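Local coordinates for acyl-[acyl-carrier-protein]--UDP-N-acetylglucosamine O-acyltransferase (Helicobacter pylori, PDB 1J2Z), which transfers a (3R)-hydroxyacyl chain from acyl carrier protein to UDP-N-acetylglucosamine, the opening step of lipid A biosynthesis, at residues 50-55 against 80-85; 96-101 against 119-124; 159-164 against 171-176. All blocks are in the same frame, centred on the assembly; numbering follows the deposited sequence.

Contact 1 of 3, residues 50-55 against 80-85; sequences TFVGKN and LIIGED
F51 lends both of its backbone polar atoms to the neighbouring strand: F51 N donates to L80 O (2.9 Å), and F51 O accepts from I82 N (2.8 Å). G53 N continues the ladder to I82 O at 2.8 Å, but this bond is bent, with an N-H...O angle of 137°, where the strands give way to the turn. Past the bend, D85 N meets K54 O at 2.9 Å. Strands 50-52 and 80-82 thus run parallel in exact register as successive rungs on one wall of a left-handed parallel β-helix, the fold of the hexapeptide-repeat transferases.

Among apolar contacts, T50 CG2 lies alongside L80 CD1 at 3.8 Å on the buried face, while T50 OG1 turns to Q47 O. L64 packs against L80 and I82 on the same face. On the other face, F51 has CG anti to its backbone N (chi1 176°), and its ring passes I81 at a slant, F51 CD2 4.2 Å from I81 CG2.

The polar ends meet largely through water. K54 and E84 point the same way with K54 NZ 4.2 Å from E84 OE2, too far for a salt bridge; one water spans that gap and another joins K54 N to E84 OE2, while D35 takes K54 NZ directly. A third water links N55 ND2, E84 OE1 and D85 OD2, the N55 amide and D85 carboxylate planes being nearly parallel (8° apart).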
ATOM      1  N   THR A  50     -16.790  17.375  -8.561  1.00 23.09           N
ATOM      2  CA  THR A  50     -17.024  15.945  -8.613  1.00 20.98           C
ATOM      3  C   THR A  50     -18.486  15.535  -8.740  1.00 20.59           C
ATOM      4  O   THR A  50     -19.350  16.017  -8.002  1.00 21.37           O
ATOM      5  CB  THR A  50     -16.444  15.294  -7.345  1.00 26.50           C
ATOM      6  OG1 THR A  50     -15.091  15.738  -7.164  1.00 25.66           O
ATOM      7  CG2 THR A  50     -16.475  13.779  -7.453  1.00 26.33           C
ATOM      8  N   PHE A  51     -18.748  14.635  -9.682  1.00 15.82           N
ATOM      9  CA  PHE A  51     -20.088  14.114  -9.911  1.00 15.95           C
ATOM     10  C   PHE A  51     -20.051  12.626  -9.575  1.00 17.25           C
ATOM     11  O   PHE A  51     -19.156  11.906 -10.031  1.00 18.14           O
ATOM     12  CB  PHE A  51     -20.500  14.282 -11.379  1.00 19.43           C
ATOM     13  CG  PHE A  51     -21.839  13.676 -11.702  1.00 22.42           C
ATOM     14  CD1 PHE A  51     -23.017  14.380 -11.466  1.00 19.18           C
ATOM     15  CD2 PHE A  51     -21.927  12.379 -12.203  1.00 24.66           C
ATOM     16  CE1 PHE A  51     -24.260  13.801 -11.720  1.00 24.24           C
ATOM     17  CE2 PHE A  51     -23.170  11.789 -12.460  1.00 28.55           C
ATOM     18  CZ  PHE A  51     -24.337  12.505 -12.217  1.00 23.04           C
ATOM     19  N   VAL A  52     -21.014  12.176  -8.776  1.00 18.76           N
ATOM     20  CA  VAL A  52     -21.115  10.773  -8.377  1.00 17.65           C
ATOM     21  C   VAL A  52     -22.469  10.239  -8.861  1.00 19.58           C
ATOM     22  O   VAL A  52     -23.527  10.675  -8.390  1.00 18.36           O
ATOM     23  CB  VAL A  52     -21.008  10.626  -6.842  1.00 15.47           C
ATOM     24  CG1 VAL A  52     -21.177   9.168  -6.444  1.00 18.12           C
ATOM     25  CG2 VAL A  52     -19.647  11.130  -6.363  1.00 20.84           C
ATOM     26  N   GLY A  53     -22.414   9.300  -9.808  1.00 22.35           N
ATOM     27  CA  GLY A  53     -23.608   8.719 -10.406  1.00 20.04           C
ATOM     28  C   GLY A  53     -24.547   7.904  -9.534  1.00 22.29           C
ATOM     29  O   GLY A  53     -24.183   7.449  -8.449  1.00 17.97           O
ATOM     30  N   LYS A  54     -25.762   7.708 -10.045  1.00 23.21           N
ATOM     31  CA  LYS A  54     -26.814   6.972  -9.349  1.00 23.18           C
ATOM     32  C   LYS A  54     -26.397   5.649  -8.730  1.00 21.24           C
ATOM     33  O   LYS A  54     -25.721   4.832  -9.359  1.00 22.58           O
ATOM     34  CB  LYS A  54     -28.002   6.695 -10.289  1.00 25.68           C
ATOM     35  CG  LYS A  54     -28.692   7.926 -10.874  1.00 28.61           C
ATOM     36  CD  LYS A  54     -29.927   7.518 -11.692  1.00 34.69           C
ATOM     37  CE  LYS A  54     -30.668   8.726 -12.266  1.00 35.95           C
ATOM     38  NZ  LYS A  54     -29.896   9.404 -13.346  1.00 39.86           N
ATOM     39  N   ASN A  55     -26.829   5.458  -7.487  1.00 17.21           N
ATOM     40  CA  ASN A  55     -26.598   4.240  -6.729  1.00 19.58           C
ATOM     41  C   ASN A  55     -25.155   3.889  -6.389  1.00 22.85           C
ATOM     42  O   ASN A  55     -24.883   2.793  -5.901  1.00 23.11           O
ATOM     43  CB  ASN A  55     -27.261   3.065  -7.450  1.00 25.25           C
ATOM     44  CG  ASN A  55     -28.750   3.277  -7.644  1.00 26.78           C
ATOM     45  OD1 ASN A  55     -29.485   3.482  -6.683  1.00 33.18           O
ATOM     46  ND2 ASN A  55     -29.199   3.232  -8.891  1.00 30.61           N
ATOM     47  N   LEU A  80     -14.019  15.427 -11.836  1.00 22.28           N
ATOM     48  CA  LEU A  80     -13.927  14.009 -11.507  1.00 18.94           C
ATOM     49  C   LEU A  80     -15.358  13.550 -11.751  1.00 16.53           C
ATOM     50  O   LEU A  80     -16.285  14.046 -11.112  1.00 18.49           O
ATOM     51  CB  LEU A  80     -13.562  13.797 -10.037  1.00 14.58           C
ATOM     52  CG  LEU A  80     -12.945  12.441  -9.663  1.00 27.63           C
ATOM     53  CD1 LEU A  80     -13.110  12.201  -8.165  1.00 26.16           C
ATOM     54  CD2 LEU A  80     -13.589  11.314 -10.444  1.00 21.07           C
ATOM     55  N   ILE A  81     -15.542  12.621 -12.680  1.00 15.12           N
ATOM     56  CA  ILE A  81     -16.880  12.140 -13.003  1.00 17.73           C
ATOM     57  C   ILE A  81     -16.985  10.632 -12.782  1.00 19.64           C
ATOM     58  O   ILE A  81     -16.284   9.850 -13.420  1.00 18.23           O
ATOM     59  CB  ILE A  81     -17.232  12.489 -14.469  1.00 23.59           C
ATOM     60  CG1 ILE A  81     -17.066  13.998 -14.682  1.00 20.34           C
ATOM     61  CG2 ILE A  81     -18.663  12.053 -14.789  1.00 18.12           C
ATOM     62  CD1 ILE A  81     -17.080  14.432 -16.133  1.00 23.30           C
ATOM     63  N   ILE A  82     -17.867  10.239 -11.867  1.00 17.64           N
ATOM     64  CA  ILE A  82     -18.063   8.831 -11.530  1.00 15.70           C
ATOM     65  C   ILE A  82     -19.452   8.368 -11.960  1.00 19.19           C
ATOM     66  O   ILE A  82     -20.446   9.071 -11.752  1.00 19.68           O
ATOM     67  CB  ILE A  82     -17.873   8.609 -10.006  1.00 13.81           C
ATOM     68  CG1 ILE A  82     -16.420   8.925  -9.627  1.00 17.03           C
ATOM     69  CG2 ILE A  82     -18.204   7.174  -9.628  1.00 18.40           C
ATOM     70  CD1 ILE A  82     -16.168   9.015  -8.127  1.00 19.30           C
ATOM     71  N   GLY A  83     -19.504   7.177 -12.549  1.00 19.45           N
ATOM     72  CA  GLY A  83     -20.753   6.626 -13.037  1.00 23.43           C
ATOM     73  C   GLY A  83     -21.696   6.027 -12.012  1.00 22.94           C
ATOM     74  O   GLY A  83     -21.636   6.335 -10.820  1.00 20.55           O
ATOM     75  N   GLU A  84     -22.562   5.143 -12.500  1.00 19.99           N
ATOM     76  CA  GLU A  84     -23.577   4.492 -11.682  1.00 19.97           C
ATOM     77  C   GLU A  84     -23.221   3.093 -11.174  1.00 22.24           C
ATOM     78  O   GLU A  84     -22.425   2.373 -11.774  1.00 20.62           O
ATOM     79  CB  GLU A  84     -24.883   4.403 -12.478  1.00 27.44           C
ATOM     80  CG  GLU A  84     -25.440   5.751 -12.923  1.00 27.52           C
ATOM     81  CD  GLU A  84     -26.731   5.622 -13.718  1.00 33.24           C
ATOM     82  OE1 GLU A  84     -27.467   4.633 -13.518  1.00 28.84           O
ATOM     83  OE2 GLU A  84     -27.021   6.523 -14.531  1.00 39.26           O
ATOM     84  N   ASP A  85     -23.840   2.725 -10.058  1.00 18.85           N
ATOM     85  CA  ASP A  85     -23.657   1.416  -9.452  1.00 20.43           C
ATOM     86  C   ASP A  85     -22.216   1.037  -9.154  1.00 20.83           C
ATOM     87  O   ASP A  85     -21.834  -0.122  -9.280  1.00 17.47           O
ATOM     88  CB  ASP A  85     -24.295   0.352 -10.343  1.00 21.43           C
ATOM     89  CG  ASP A  85     -25.777   0.583 -10.545  1.00 24.45           C
ATOM     90  OD1 ASP A  85     -26.509   0.649  -9.538  1.00 27.91           O
ATOM     91  OD2 ASP A  85     -26.210   0.700 -11.709  1.00 27.10           O
TER
HETATM   92  O   HOH W   1     -26.064   8.896 -12.829  1.00 27.09           O
HETATM   93  O   HOH W   2     -29.156   7.756 -15.425  1.00 36.85           O
HETATM   94  O   HOH W   3     -28.139   2.743 -11.619  1.00 32.10           O

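Contact 2 of 3, residues 96-101 against 119-124; sequences PGTEGG and VAHDCV. With SOG (octyl 1-thio-beta-D-glucopyranoside), chain B.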
ATOM      1  N   PRO A  96      -9.117  14.628  -9.830  1.00 18.99           N
ATOM      2  CA  PRO A  96      -9.720  15.081 -11.085  1.00 20.50           C
ATOM      3  C   PRO A  96      -8.596  15.294 -12.098  1.00 23.51           C
ATOM      4  O   PRO A  96      -7.417  15.145 -11.758  1.00 18.64           O
ATOM      5  CB  PRO A  96     -10.424  16.379 -10.686  1.00 15.17           C
ATOM      6  CG  PRO A  96      -9.563  16.896  -9.576  1.00 17.90           C
ATOM      7  CD  PRO A  96      -9.259  15.654  -8.781  1.00 15.08           C
ATOM      8  N   GLY A  97      -8.954  15.640 -13.331  1.00 19.55           N
ATOM      9  CA  GLY A  97      -7.952  15.822 -14.369  1.00 17.64           C
ATOM     10  C   GLY A  97      -7.153  17.108 -14.313  1.00 21.28           C
ATOM     11  O   GLY A  97      -7.188  17.817 -13.314  1.00 17.64           O
ATOM     12  N   THR A  98      -6.419  17.387 -15.391  1.00 21.30           N
ATOM     13  CA  THR A  98      -5.598  18.592 -15.504  1.00 20.16           C
ATOM     14  C   THR A  98      -5.768  19.207 -16.893  1.00 24.68           C
ATOM     15  O   THR A  98      -6.273  18.564 -17.820  1.00 19.22           O
ATOM     16  CB  THR A  98      -4.090  18.292 -15.324  1.00 18.04           C
ATOM     17  OG1 THR A  98      -3.665  17.373 -16.334  1.00 22.56           O
ATOM     18  CG2 THR A  98      -3.810  17.702 -13.951  1.00 17.40           C
ATOM     19  N   GLU A  99      -5.331  20.451 -17.034  1.00 28.01           N
ATOM     20  CA  GLU A  99      -5.431  21.150 -18.307  1.00 31.88           C
ATOM     21  C   GLU A  99      -4.539  20.494 -19.356  1.00 31.52           C
ATOM     22  O   GLU A  99      -4.878  20.464 -20.539  1.00 30.51           O
ATOM     23  CB  GLU A  99      -5.041  22.619 -18.130  1.00 39.45           C
ATOM     24  CG  GLU A  99      -5.074  23.421 -19.419  1.00 55.78           C
ATOM     25  CD  GLU A  99      -4.789  24.892 -19.196  1.00 68.62           C
ATOM     26  OE1 GLU A  99      -3.716  25.216 -18.638  1.00 74.15           O
ATOM     27  OE2 GLU A  99      -5.639  25.725 -19.580  1.00 76.81           O
ATOM     28  N   GLY A 100      -3.402  19.965 -18.917  1.00 32.13           N
ATOM     29  CA  GLY A 100      -2.485  19.314 -19.835  1.00 31.76           C
ATOM     30  C   GLY A 100      -2.981  17.952 -20.274  1.00 35.10           C
ATOM     31  O   GLY A 100      -2.538  17.422 -21.296  1.00 35.80           O
ATOM     32  N   GLY A 101      -3.903  17.384 -19.499  1.00 32.61           N
ATOM     33  CA  GLY A 101      -4.459  16.082 -19.823  1.00 29.75           C
ATOM     34  C   GLY A 101      -5.772  16.225 -20.573  1.00 30.79           C
ATOM     35  O   GLY A 101      -5.806  16.799 -21.657  1.00 32.52           O
ATOM     36  N   VAL A 119      -6.493   6.463  -8.009  1.00 18.88           N
ATOM     37  CA  VAL A 119      -6.694   6.751  -9.422  1.00 18.92           C
ATOM     38  C   VAL A 119      -6.188   8.169  -9.651  1.00 14.98           C
ATOM     39  O   VAL A 119      -6.767   9.131  -9.154  1.00 16.04           O
ATOM     40  CB  VAL A 119      -8.176   6.652  -9.817  1.00 16.44           C
ATOM     41  CG1 VAL A 119      -8.349   7.017 -11.297  1.00 20.07           C
ATOM     42  CG2 VAL A 119      -8.673   5.244  -9.564  1.00 14.28           C
ATOM     43  N   ALA A 120      -5.089   8.292 -10.388  1.00 14.55           N
ATOM     44  CA  ALA A 120      -4.490   9.598 -10.648  1.00 17.04           C
ATOM     45  C   ALA A 120      -5.260  10.454 -11.650  1.00 18.96           C
ATOM     46  O   ALA A 120      -6.177   9.989 -12.333  1.00 19.37           O
ATOM     47  CB  ALA A 120      -3.039   9.426 -11.118  1.00 13.90           C
ATOM     48  N   HIS A 121      -4.863  11.718 -11.726  1.00 20.41           N
ATOM     49  CA  HIS A 121      -5.485  12.673 -12.625  1.00 19.85           C
ATOM     50  C   HIS A 121      -5.507  12.193 -14.070  1.00 21.14           C
ATOM     51  O   HIS A 121      -4.594  11.496 -14.527  1.00 21.86           O
ATOM     52  CB  HIS A 121      -4.736  14.007 -12.571  1.00 18.08           C
ATOM     53  CG  HIS A 121      -3.329  13.927 -13.075  1.00 23.22           C
ATOM     54  ND1 HIS A 121      -2.256  13.651 -12.256  1.00 25.99           N
ATOM     55  CD2 HIS A 121      -2.822  14.070 -14.323  1.00 20.80           C
ATOM     56  CE1 HIS A 121      -1.149  13.630 -12.977  1.00 24.64           C
ATOM     57  NE2 HIS A 121      -1.466  13.880 -14.235  1.00 24.30           N
ATOM     58  N   ASP A 122      -6.564  12.575 -14.780  1.00 20.53           N
ATOM     59  CA  ASP A 122      -6.726  12.254 -16.195  1.00 18.79           C
ATOM     60  C   ASP A 122      -6.878  10.783 -16.580  1.00 23.42           C
ATOM     61  O   ASP A 122      -6.711  10.430 -17.747  1.00 19.40           O
ATOM     62  CB  ASP A 122      -5.568  12.869 -16.984  1.00 16.51           C
ATOM     63  CG  ASP A 122      -5.482  14.371 -16.802  1.00 19.44           C
ATOM     64  OD1 ASP A 122      -6.431  15.079 -17.199  1.00 24.19           O
ATOM     65  OD2 ASP A 122      -4.471  14.849 -16.253  1.00 22.92           O
ATOM     66  N   CYS A 123      -7.188   9.923 -15.617  1.00 16.51           N
ATOM     67  CA  CYS A 123      -7.384   8.519 -15.940  1.00 17.74           C
ATOM     68  C   CYS A 123      -8.811   8.312 -16.430  1.00 18.42           C
ATOM     69  O   CYS A 123      -9.716   9.090 -16.119  1.00 16.64           O
ATOM     70  CB  CYS A 123      -7.133   7.629 -14.720  1.00 19.05           C
ATOM     71  SG  CYS A 123      -5.376   7.434 -14.280  1.00 19.59           S
ATOM     72  N   VAL A 124      -9.002   7.260 -17.208  1.00 15.37           N
ATOM     73  CA  VAL A 124     -10.311   6.934 -17.733  1.00 22.43           C
ATOM     74  C   VAL A 124     -10.546   5.454 -17.500  1.00 21.10           C
ATOM     75  O   VAL A 124      -9.814   4.616 -18.015  1.00 26.97           O
ATOM     76  CB  VAL A 124     -10.406   7.224 -19.250  1.00 17.52           C
ATOM     77  CG1 VAL A 124     -11.734   6.715 -19.793  1.00 25.27           C
ATOM     78  CG2 VAL A 124     -10.280   8.719 -19.502  1.00 17.48           C
TER
HETATM   79  C1  SOG B 409       2.193  10.563 -11.387  0.70 61.56           C
HETATM   80  C2  SOG B 409       1.198  11.750 -11.396  0.70 58.64           C
HETATM   81  C3  SOG B 409       0.660  11.977  -9.976  0.70 53.21           C
HETATM   82  C4  SOG B 409      -0.042  10.693  -9.523  0.70 53.09           C
HETATM   83  C5  SOG B 409       0.981   9.527  -9.532  0.70 55.19           C
HETATM   84  C6  SOG B 409       0.319   8.223  -9.110  0.70 57.81           C
HETATM   85  C1' SOG B 409       4.052   9.871 -12.739  0.70 66.77           C
HETATM   86  C2' SOG B 409       4.079   8.522 -13.431  0.70 61.34           C
HETATM   87  C3' SOG B 409       5.387   8.312 -14.170  0.70 59.84           C
HETATM   88  C4' SOG B 409       5.419   6.962 -14.871  0.70 52.20           C
HETATM   89  C5' SOG B 409       6.734   6.758 -15.613  0.70 48.62           C
HETATM   90  C6' SOG B 409       6.819   5.362 -16.192  0.70 40.30           C
HETATM   91  C7' SOG B 409       8.119   5.144 -16.929  0.70 43.17           C
HETATM   92  C8' SOG B 409       8.176   3.745 -17.494  0.70 37.89           C
HETATM   93  S1  SOG B 409       2.692  10.320 -12.711  0.70 70.96           S
HETATM   94  O2  SOG B 409       1.845  12.927 -11.863  0.70 56.14           O
HETATM   95  O3  SOG B 409      -0.258  13.052  -9.975  0.70 55.49           O
HETATM   96  O4  SOG B 409      -0.566  10.865  -8.218  0.70 41.60           O
HETATM   97  O5  SOG B 409       1.520   9.377 -10.876  0.70 60.73           O
HETATM   98  O6  SOG B 409       0.303   8.124  -7.699  0.70 61.21           O
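D122 turns its carboxylate toward T98 because CG stands anti to the carbonyl carbon (chi1 -58°), and T98 answers by tucking OG1 between its own backbone N and carbonyl carbon (chi1 60°). H121 adopts the corresponding position with its imidazole (chi1 65°), which sends the ring past the T98 methyl and on toward the ligand.

The carboxylate and the threonine then share two bonds, one to each oxygen. T98 N gives its hydrogen to D122 OD1 at 2.9 Å, meeting that oxygen on the syn side and somewhat out of the carboxylate plane. T98 OG1 donates to the syn lone pair of D122 OD2 at 2.7 Å, and the same hydroxyl accepts a weak bond from G101 N at 3.2 Å. I102 N adds a further bond to D122 OD1, so the loop closes round this oxygen; G97 CA comes within 3.3 Å of OD1 as well.

This is a joint between two coils of the left-handed β-helix: A120 to C123 form the type II turn between strands 118-119 and 124-125, with D122 at its third position, and 96-101 belongs to the longer loop leading from strand 93-94 to strand 104-107. H121 is held close beside that loop, with P96 O 3.0 Å from H121 CB and T98 CG2 3.8 Å from H121 CD2. H140 meets the H121 ring edge-to-face.

H121 also lines the pocket occupied by octyl thioglucoside, and it probably binds substrate, as in related enzymes. Its ND1 makes a weak hydrogen bond to O3 of the sugar at 3.1 Å. The sugar's O2 lies in the plane of the ring at its edge, 3.3 Å from H121 CE1, while A120 CB packs against the sugar at C4.

Contact 3 of 3, residues 159-164 against 171-176; sequences VRIAKG and SALGKD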
ATOM      1  N   VAL A 159      -0.393   4.545 -19.891  1.00 24.06           N
ATOM      2  CA  VAL A 159      -0.626   3.164 -20.292  1.00 21.70           C
ATOM      3  C   VAL A 159      -2.100   2.979 -20.633  1.00 24.05           C
ATOM      4  O   VAL A 159      -2.972   3.600 -20.022  1.00 20.10           O
ATOM      5  CB  VAL A 159      -0.241   2.172 -19.174  1.00 23.94           C
ATOM      6  CG1 VAL A 159      -0.847   0.795 -19.458  1.00 21.36           C
ATOM      7  CG2 VAL A 159       1.274   2.060 -19.090  1.00 19.71           C
ATOM      8  N   ARG A 160      -2.379   2.134 -21.620  1.00 20.21           N
ATOM      9  CA  ARG A 160      -3.758   1.870 -22.008  1.00 20.42           C
ATOM     10  C   ARG A 160      -4.033   0.376 -21.945  1.00 21.57           C
ATOM     11  O   ARG A 160      -3.283  -0.420 -22.501  1.00 26.31           O
ATOM     12  CB  ARG A 160      -4.029   2.376 -23.426  1.00 21.19           C
ATOM     13  CG  ARG A 160      -3.832   3.878 -23.629  1.00 23.78           C
ATOM     14  CD  ARG A 160      -4.121   4.245 -25.080  1.00 24.22           C
ATOM     15  NE  ARG A 160      -3.416   3.341 -25.982  1.00 27.31           N
ATOM     16  CZ  ARG A 160      -3.901   2.908 -27.141  1.00 28.45           C
ATOM     17  NH1 ARG A 160      -5.101   3.299 -27.549  1.00 26.53           N
ATOM     18  NH2 ARG A 160      -3.190   2.070 -27.882  1.00 26.96           N
ATOM     19  N   ILE A 161      -5.099  -0.002 -21.251  1.00 22.19           N
ATOM     20  CA  ILE A 161      -5.476  -1.405 -21.140  1.00 19.61           C
ATOM     21  C   ILE A 161      -6.827  -1.541 -21.828  1.00 23.74           C
ATOM     22  O   ILE A 161      -7.805  -0.903 -21.428  1.00 20.00           O
ATOM     23  CB  ILE A 161      -5.596  -1.836 -19.666  1.00 22.69           C
ATOM     24  CG1 ILE A 161      -4.257  -1.615 -18.962  1.00 19.82           C
ATOM     25  CG2 ILE A 161      -6.005  -3.305 -19.578  1.00 22.33           C
ATOM     26  CD1 ILE A 161      -4.343  -1.725 -17.450  1.00 29.63           C
ATOM     27  N   ALA A 162      -6.876  -2.366 -22.869  1.00 23.39           N
ATOM     28  CA  ALA A 162      -8.106  -2.554 -23.626  1.00 24.38           C
ATOM     29  C   ALA A 162      -9.119  -3.428 -22.907  1.00 23.89           C
ATOM     30  O   ALA A 162      -8.852  -3.965 -21.830  1.00 21.46           O
ATOM     31  CB  ALA A 162      -7.782  -3.140 -25.005  1.00 21.85           C
ATOM     32  N   LYS A 163     -10.287  -3.560 -23.525  1.00 23.92           N
ATOM     33  CA  LYS A 163     -11.391  -4.349 -22.995  1.00 27.36           C
ATOM     34  C   LYS A 163     -11.051  -5.805 -22.689  1.00 22.17           C
ATOM     35  O   LYS A 163     -10.242  -6.424 -23.373  1.00 27.84           O
ATOM     36  CB  LYS A 163     -12.557  -4.307 -23.988  1.00 29.38           C
ATOM     37  CG  LYS A 163     -13.737  -5.202 -23.636  1.00 29.69           C
ATOM     38  CD  LYS A 163     -14.750  -5.211 -24.783  1.00 36.67           C
ATOM     39  CE  LYS A 163     -16.010  -5.980 -24.421  1.00 40.66           C
ATOM     40  NZ  LYS A 163     -16.973  -6.009 -25.562  1.00 39.67           N
ATOM     41  N   GLY A 164     -11.683  -6.330 -21.645  1.00 21.27           N
ATOM     42  CA  GLY A 164     -11.508  -7.717 -21.254  1.00 22.67           C
ATOM     43  C   GLY A 164     -10.149  -8.214 -20.812  1.00 25.96           C
ATOM     44  O   GLY A 164      -9.894  -9.417 -20.868  1.00 26.08           O
ATOM     45  N   SER A 171       2.000  -6.520 -10.248  1.00 27.40           N
ATOM     46  CA  SER A 171       2.652  -6.268 -11.526  1.00 21.72           C
ATOM     47  C   SER A 171       2.987  -4.788 -11.647  1.00 24.85           C
ATOM     48  O   SER A 171       2.463  -3.953 -10.906  1.00 24.33           O
ATOM     49  CB  SER A 171       1.734  -6.657 -12.688  1.00 31.14           C
ATOM     50  OG  SER A 171       1.346  -8.013 -12.613  1.00 34.29           O
ATOM     51  N   ALA A 172       3.874  -4.475 -12.584  1.00 22.74           N
ATOM     52  CA  ALA A 172       4.272  -3.105 -12.866  1.00 26.07           C
ATOM     53  C   ALA A 172       4.145  -3.027 -14.383  1.00 28.35           C
ATOM     54  O   ALA A 172       4.975  -3.575 -15.106  1.00 24.30           O
ATOM     55  CB  ALA A 172       5.716  -2.862 -12.430  1.00 21.33           C
ATOM     56  N   LEU A 173       3.095  -2.366 -14.861  1.00 28.78           N
ATOM     57  CA  LEU A 173       2.845  -2.269 -16.297  1.00 26.41           C
ATOM     58  C   LEU A 173       3.263  -0.931 -16.897  1.00 29.30           C
ATOM     59  O   LEU A 173       2.800   0.131 -16.468  1.00 28.91           O
ATOM     60  CB  LEU A 173       1.360  -2.531 -16.578  1.00 22.41           C
ATOM     61  CG  LEU A 173       0.893  -2.637 -18.032  1.00 27.19           C
ATOM     62  CD1 LEU A 173       1.605  -3.804 -18.736  1.00 25.26           C
ATOM     63  CD2 LEU A 173      -0.620  -2.854 -18.052  1.00 24.78           C
ATOM     64  N   GLY A 174       4.140  -0.995 -17.897  1.00 28.06           N
ATOM     65  CA  GLY A 174       4.613   0.211 -18.552  1.00 24.14           C
ATOM     66  C   GLY A 174       4.261   0.274 -20.028  1.00 25.83           C
ATOM     67  O   GLY A 174       4.693   1.184 -20.735  1.00 21.86           O
ATOM     68  N   LYS A 175       3.476  -0.689 -20.501  1.00 26.65           N
ATOM     69  CA  LYS A 175       3.076  -0.715 -21.901  1.00 23.85           C
ATOM     70  C   LYS A 175       1.598  -1.044 -22.070  1.00 24.29           C
ATOM     71  O   LYS A 175       0.953  -1.544 -21.147  1.00 22.60           O
ATOM     72  CB  LYS A 175       3.924  -1.725 -22.677  1.00 30.05           C
ATOM     73  CG  LYS A 175       5.378  -1.307 -22.860  1.00 29.97           C
ATOM     74  CD  LYS A 175       6.085  -2.245 -23.823  1.00 49.03           C
ATOM     75  CE  LYS A 175       7.509  -1.795 -24.105  1.00 58.21           C
ATOM     76  NZ  LYS A 175       8.182  -2.702 -25.078  1.00 65.94           N
ATOM     77  N   ASP A 176       1.067  -0.759 -23.255  1.00 22.73           N
ATOM     78  CA  ASP A 176      -0.337  -1.011 -23.564  1.00 22.86           C
ATOM     79  C   ASP A 176      -0.646  -2.496 -23.689  1.00 26.14           C
ATOM     80  O   ASP A 176       0.214  -3.295 -24.071  1.00 29.19           O
ATOM     81  CB  ASP A 176      -0.725  -0.321 -24.872  1.00 21.06           C
ATOM     82  CG  ASP A 176      -0.658   1.188 -24.780  1.00 27.56           C
ATOM     83  OD1 ASP A 176      -0.381   1.720 -23.682  1.00 29.44           O
ATOM     84  OD2 ASP A 176      -0.892   1.843 -25.816  1.00 25.18           O
TER
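The guanidinium of R160 takes D176 OD2 at its edge, almost exactly in its own plane, and F247 engages the same cation through a cation-pi contact. The carboxylate, in contrast, is not presented edge-on: guanidinium and carboxylate planes are turned 60° apart, and R160 NE reaches D176 OD2 (2.9 Å) from above the carboxylate plane. R160 NH2 joins in from the same face of that plane, 3.1 Å from D176 OD2, so one oxygen carries both arms of a side-on salt bridge. A bend at chi3 (-49°) in the arginine chain folds NE back toward the aspartate.

The other oxygen serves the backbone. R160 N donates to D176 OD1 at 2.9 Å, again from above the plane, while D176 CA approaches R160 O at 3.2 Å in a CA-H...O contact. D176 therefore grips R160 by both its main chain and its head group. F247 O accepts a bond from R160 NH2, and S251 OG bonds D176 OD2, which leaves neither charged group to rely on the other alone.

The apolar half centres on L173 CD2, which sits 3.9 Å from V159 CG1 and equally far from I161 CD1, the side chains passing at a slant. V159 CG1 also lies 3.4 Å from K175 O, so the valine is wedged against the turn that follows strand 172-173.

In the β-helix, the chain beyond that turn lies beside strand 160-161, V177 bonding to the backbone of R160 and A162. Strand 142-143 flanks 160-161 on the preceding coil, I167 of strand 166-167 packs on I161 and L173 inside, and helix 239-250 of the C-terminal domain lies over R160 and D176.

Contacts 1, 2 and 3 follow one another along the chain and along the β-helix. Contacts 1 and 2 have centres 16 Å apart and touch directly by packing, L80 N lying 3.9 Å from P96 CB. Contact 2 holds the pocket residues A120 and H121; the L80 side chain of contact 1 is about 9 Å from that of H121. Contact 3 lies about 17 Å from contact 2 between centres, with nearest atoms about 7 Å apart, yet the octyl end of the same ligand whose sugar meets H121 comes near it, with SOG C8' 5.1 Å from G174 CA. Contacts 1 and 3, 24 Å apart between centres, flank the chain's centre on opposite sides.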